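PDB 3IHA: salt-tolerant glutaminase from Micrococcus luteus, which probably catalyses the hydrolysis of L-glutamine to L-glutamate and ammonium, as a glutaminase of the beta-lactamase-like clan that also carries a STAS region. Local coordinates for residues Val334-Gly339 and Val414-Asp419. Numbering follows the deposited sequence.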
# COMPACT_ATOMS: atom_id res chain seq x y z
N VAL A 334 -11.61 -5.07 -12.16
CA VAL A 334 -10.23 -5.31 -12.59
C VAL A 334 -9.78 -6.46 -11.69
O VAL A 334 -9.59 -6.29 -10.49
CB VAL A 334 -9.34 -4.06 -12.34
CG1 VAL A 334 -8.01 -4.23 -13.02
CG2 VAL A 334 -10.05 -2.81 -12.85
N ILE A 335 -9.63 -7.65 -12.28
CA ILE A 335 -9.27 -8.86 -11.55
C ILE A 335 -7.78 -9.19 -11.44
O ILE A 335 -7.12 -9.45 -12.45
CB ILE A 335 -10.00 -10.09 -12.15
CG1 ILE A 335 -11.52 -9.88 -12.11
CG2 ILE A 335 -9.64 -11.36 -11.38
CD1 ILE A 335 -12.31 -10.93 -12.83
N ARG A 336 -7.27 -9.18 -10.21
CA ARG A 336 -5.88 -9.52 -9.93
C ARG A 336 -5.90 -10.69 -8.97
O ARG A 336 -6.84 -11.48 -8.97
CB ARG A 336 -5.15 -8.33 -9.31
CG ARG A 336 -4.97 -7.19 -10.27
CD ARG A 336 -3.76 -6.31 -9.94
NE ARG A 336 -3.37 -5.52 -11.11
CZ ARG A 336 -4.13 -4.61 -11.71
NH1 ARG A 336 -5.35 -4.36 -11.24
NH2 ARG A 336 -3.69 -3.96 -12.78
N PHE A 337 -4.88 -10.83 -8.14
CA PHE A 337 -4.89 -11.93 -7.20
C PHE A 337 -6.15 -11.82 -6.34
O PHE A 337 -6.92 -12.77 -6.22
CB PHE A 337 -3.66 -11.88 -6.29
CG PHE A 337 -3.67 -12.91 -5.21
CD1 PHE A 337 -3.38 -14.24 -5.49
CD2 PHE A 337 -4.03 -12.57 -3.91
CE1 PHE A 337 -3.45 -15.21 -4.49
CE2 PHE A 337 -4.09 -13.53 -2.91
CZ PHE A 337 -3.80 -14.86 -3.20
N GLY A 338 -6.37 -10.64 -5.77
CA GLY A 338 -7.54 -10.42 -4.93
C GLY A 338 -8.84 -10.96 -5.49
O GLY A 338 -9.56 -11.70 -4.81
N GLY A 339 -9.15 -10.57 -6.73
CA GLY A 339 -10.38 -11.01 -7.38
C GLY A 339 -10.37 -12.45 -7.87
O GLY A 339 -11.28 -13.23 -7.57
N VAL A 414 -16.05 -7.47 -16.82
CA VAL A 414 -14.68 -7.43 -16.33
C VAL A 414 -13.89 -6.42 -17.16
O VAL A 414 -13.65 -6.64 -18.35
CB VAL A 414 -14.02 -8.81 -16.43
CG1 VAL A 414 -12.53 -8.69 -16.21
CG2 VAL A 414 -14.64 -9.74 -15.40
N ASP A 415 -13.48 -5.32 -16.53
CA ASP A 415 -12.73 -4.29 -17.23
C ASP A 415 -11.42 -4.85 -17.78
O ASP A 415 -11.11 -4.65 -18.96
CB ASP A 415 -12.45 -3.12 -16.30
CG ASP A 415 -13.70 -2.31 -15.97
OD1 ASP A 415 -14.24 -1.65 -16.89
OD2 ASP A 415 -14.14 -2.34 -14.80
N ARG A 416 -10.67 -5.54 -16.93
CA ARG A 416 -9.39 -6.15 -17.31
C ARG A 416 -8.90 -7.15 -16.25
O ARG A 416 -9.37 -7.16 -15.12
CB ARG A 416 -8.34 -5.07 -17.53
CG ARG A 416 -7.96 -4.28 -16.30
CD ARG A 416 -7.83 -2.81 -16.63
NE ARG A 416 -6.89 -2.12 -15.76
CZ ARG A 416 -5.58 -2.33 -15.77
NH1 ARG A 416 -5.06 -3.21 -16.62
NH2 ARG A 416 -4.79 -1.68 -14.92
N ILE A 417 -7.94 -7.98 -16.65
CA ILE A 417 -7.38 -8.98 -15.74
C ILE A 417 -5.89 -9.21 -16.05
O ILE A 417 -5.53 -9.63 -17.15
CB ILE A 417 -8.16 -10.31 -15.87
CG1 ILE A 417 -7.61 -11.33 -14.87
CG2 ILE A 417 -8.08 -10.83 -17.30
CD1 ILE A 417 -8.37 -12.65 -14.86
N ASP A 418 -5.04 -8.93 -15.06
CA ASP A 418 -3.59 -9.10 -15.20
C ASP A 418 -3.20 -10.56 -15.38
O ASP A 418 -4.02 -11.46 -15.22
CB ASP A 418 -2.88 -8.52 -13.97
CG ASP A 418 -3.15 -9.32 -12.69
OD1 ASP A 418 -4.27 -9.86 -12.54
OD2 ASP A 418 -2.25 -9.39 -11.82
N ASP A 419 -1.95 -10.80 -15.73
CA ASP A 419 -1.48 -12.15 -15.94
C ASP A 419 -1.81 -13.11 -14.84
O ASP A 419 -2.28 -14.21 -15.11
CB ASP A 419 0.02 -12.16 -16.16
CG ASP A 419 0.37 -12.24 -17.61
OD1 ASP A 419 0.29 -13.36 -18.17
OD2 ASP A 419 0.69 -11.19 -18.19
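Val334 and Ile335 pair in parallel with Arg416 and Ile417, Ile335 N donating to Arg416 O at 2.9 Å, while Asp418 N makes a weak bond to Ile335 O. On one face of the sheet Val334 and Arg416 lie side by side; CG1 of Val334, anti to its backbone N (chi1 -169°), rests against the aliphatic start of the arginine and beneath one face of its guanidinium, 3.6 Å from Arg416 NE. On the opposite face Ile335 CB packs on Ile417 CG1 at 3.8 Å. At the far end of the Ile335 side chain, CD1 meets Val414 CG2 at 3.7 Å. Both strands turn into helices here, Arg336 and Asp418 taking the N-cap positions of 337-348 and 419-433, consistent with the alternating strands and helices of a STAS domain. Asp418 OD1 bonds weakly to Gly421 N, and the Asp418 carboxylate crosses the Arg336 chain at a slant; Asp418 OD2, 4.1 Å from Arg336 NE, sits well out of the guanidinium plane, and any attraction is probably electrostatic only. Arg416 NH2 approaches the edge of the Arg336 guanidinium, the planes 81° apart, 3.3 Å from Arg336 NH2: like-charged donors, not hydrogen-bonded. Gly309 and Ala381 of the second subunit pack on Arg336 and Arg416, respectively.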